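Local coordinates for ABC transporter substrate binding protein (Ribose) (Agrobacterium vitis S4, PDB 4WT7) that binds the sugar alcohol D-allitol between its two lobes and probably serves as the solute receptor of a carbohydrate ABC transporter, at residues Q94-L99 with Y162-C167. Sequence-based numbering, arbitrary orientation.
With X9X (D-allitol), chain C.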
# COMPACT_ATOMS: atom_id res chain seq x y z
N GLN A 94 -10.64 -9.77 -1.68
CA GLN A 94 -9.53 -9.53 -2.59
C GLN A 94 -8.62 -8.45 -2.04
O GLN A 94 -9.04 -7.34 -1.72
CB GLN A 94 -10.04 -9.13 -3.98
CG GLN A 94 -8.97 -8.64 -4.93
CD GLN A 94 -7.94 -9.71 -5.20
OE1 GLN A 94 -8.27 -10.90 -5.28
NE2 GLN A 94 -6.69 -9.30 -5.34
N LEU A 95 -7.35 -8.80 -1.96
CA LEU A 95 -6.33 -7.92 -1.41
C LEU A 95 -5.43 -7.36 -2.53
O LEU A 95 -4.68 -8.10 -3.17
CB LEU A 95 -5.50 -8.67 -0.35
CG LEU A 95 -4.21 -8.00 0.13
CD1 LEU A 95 -4.51 -6.69 0.84
CD2 LEU A 95 -3.44 -8.92 1.04
N LEU A 96 -5.50 -6.05 -2.72
CA LEU A 96 -4.66 -5.34 -3.67
C LEU A 96 -4.91 -5.81 -5.09
O LEU A 96 -5.87 -6.55 -5.38
CB LEU A 96 -3.17 -5.42 -3.25
CG LEU A 96 -2.85 -4.52 -2.05
CD1 LEU A 96 -1.49 -4.82 -1.34
CD2 LEU A 96 -2.93 -3.07 -2.48
N GLY A 97 -4.06 -5.35 -5.98
CA GLY A 97 -4.23 -5.63 -7.38
C GLY A 97 -4.63 -4.36 -8.10
O GLY A 97 -5.15 -3.40 -7.49
N THR A 98 -4.37 -4.35 -9.41
CA THR A 98 -4.74 -3.26 -10.26
C THR A 98 -6.24 -3.35 -10.54
O THR A 98 -6.69 -4.38 -11.04
CB THR A 98 -4.04 -3.38 -11.61
OG1 THR A 98 -2.62 -3.36 -11.40
CG2 THR A 98 -4.44 -2.24 -12.48
N LEU A 99 -6.96 -2.27 -10.27
CA LEU A 99 -8.41 -2.27 -10.31
C LEU A 99 -8.95 -2.74 -11.64
O LEU A 99 -9.82 -3.60 -11.67
CB LEU A 99 -8.96 -0.89 -9.96
CG LEU A 99 -10.48 -0.81 -9.99
CD1 LEU A 99 -11.11 -1.74 -8.96
CD2 LEU A 99 -10.96 0.61 -9.77
N TYR A 162 -0.23 3.35 -10.25
CA TYR A 162 -1.33 4.30 -10.31
C TYR A 162 -2.68 3.60 -10.51
O TYR A 162 -3.73 4.17 -10.20
CB TYR A 162 -1.11 5.36 -11.41
CG TYR A 162 -2.06 6.52 -11.24
CD1 TYR A 162 -1.91 7.40 -10.16
CD2 TYR A 162 -3.11 6.73 -12.11
CE1 TYR A 162 -2.79 8.44 -9.97
CE2 TYR A 162 -3.98 7.78 -11.93
CZ TYR A 162 -3.83 8.62 -10.85
OH TYR A 162 -4.71 9.66 -10.66
N GLY A 163 -2.64 2.36 -11.00
CA GLY A 163 -3.86 1.58 -11.21
C GLY A 163 -4.37 0.93 -9.92
O GLY A 163 -5.38 0.22 -9.92
N VAL A 164 -3.67 1.16 -8.82
CA VAL A 164 -4.00 0.52 -7.54
C VAL A 164 -4.56 1.59 -6.65
O VAL A 164 -3.91 2.60 -6.42
CB VAL A 164 -2.75 -0.09 -6.86
CG1 VAL A 164 -3.11 -0.72 -5.52
CG2 VAL A 164 -2.11 -1.11 -7.81
N THR A 165 -5.79 1.39 -6.18
CA THR A 165 -6.50 2.47 -5.49
C THR A 165 -5.70 3.29 -4.47
O THR A 165 -5.66 4.49 -4.61
CB THR A 165 -7.79 1.98 -4.83
OG1 THR A 165 -8.51 1.19 -5.79
CG2 THR A 165 -8.64 3.14 -4.40
N PRO A 166 -5.09 2.66 -3.44
CA PRO A 166 -4.42 3.52 -2.45
C PRO A 166 -3.22 4.30 -2.98
O PRO A 166 -2.99 5.43 -2.56
CB PRO A 166 -3.94 2.53 -1.37
CG PRO A 166 -4.01 1.19 -2.00
CD PRO A 166 -5.13 1.26 -3.01
N CYS A 167 -2.50 3.72 -3.94
CA CYS A 167 -1.40 4.45 -4.57
C CYS A 167 -1.87 5.62 -5.44
O CYS A 167 -1.22 6.69 -5.47
CB CYS A 167 -0.55 3.51 -5.41
SG CYS A 167 -0.10 2.00 -4.54
OAA X9X C . 0.43 -1.91 -4.76
CAG X9X C . 1.66 -1.73 -4.15
CAI X9X C . 1.70 -1.35 -2.71
OAC X9X C . 1.29 -0.02 -2.50
CAK X9X C . 0.98 -2.36 -1.86
OAE X9X C . 1.52 -3.58 -2.19
CAL X9X C . 1.26 -2.15 -0.37
OAF X9X C . 2.62 -2.18 -0.11
CAJ X9X C . 0.59 -0.97 0.30
OAD X9X C . 1.25 0.23 0.11
CAH X9X C . -0.89 -0.81 0.01
OAB X9X C . -1.64 -0.20 1.04
O HOH W 1 -6.52 -1.54 -6.01
O HOH W 2 -1.35 -0.16 -11.73
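Across the cleft of this two-lobed periplasmic binding protein, the loop that follows strand 91-95 in one parallel sheet meets the turn leading into helix 165-178 of the other lobe, beside the bound D-allitol. Leu99 N, in the first turn of helix 99-111, donates to Gly163 O over 3.0 Å in a nearly straight bond. Thr98 CA adds a CA-H...O contact to the same Gly163 O, and Thr98 CG2, anti to its own backbone N, lies against this oxygen and Gly163 CA. A water extends the joint: it donates to Gly97 O at 2.7 Å and accepts from Thr165 N at 3.0 Å. Toward the ligand the contact turns apolar. The Leu96 and Val164 side chains meet at a slant, Leu96 CD2 lying 3.8 Å from Val164 CG1, while Leu96 CD1 touches the ligand at OAE (3.4 Å). Val164 straddles two neighbours, CG1 facing allitol OAA and CG2 resting on Gly97 O, and Cys167 SG comes within 3.2 Å of allitol OAC. Leu96 O receives Gln94 NE2 at 2.9 Å, from above the carbonyl plane; Gln94 OE1 in turn bonds Ser38 OG, which probably helps hold the loop to the end of the strand. Asp120, Asp47, His44, Arg170, Asp251 and Gln273 hydrogen-bond the polyol. At this point the lobes meet through a backbone bond, a bridging water and a small apolar patch beside the sugar alcohol, and Thr165 OG1 adds a bond to Gly122 N, a combination consistent with a closed, ligand-bound state.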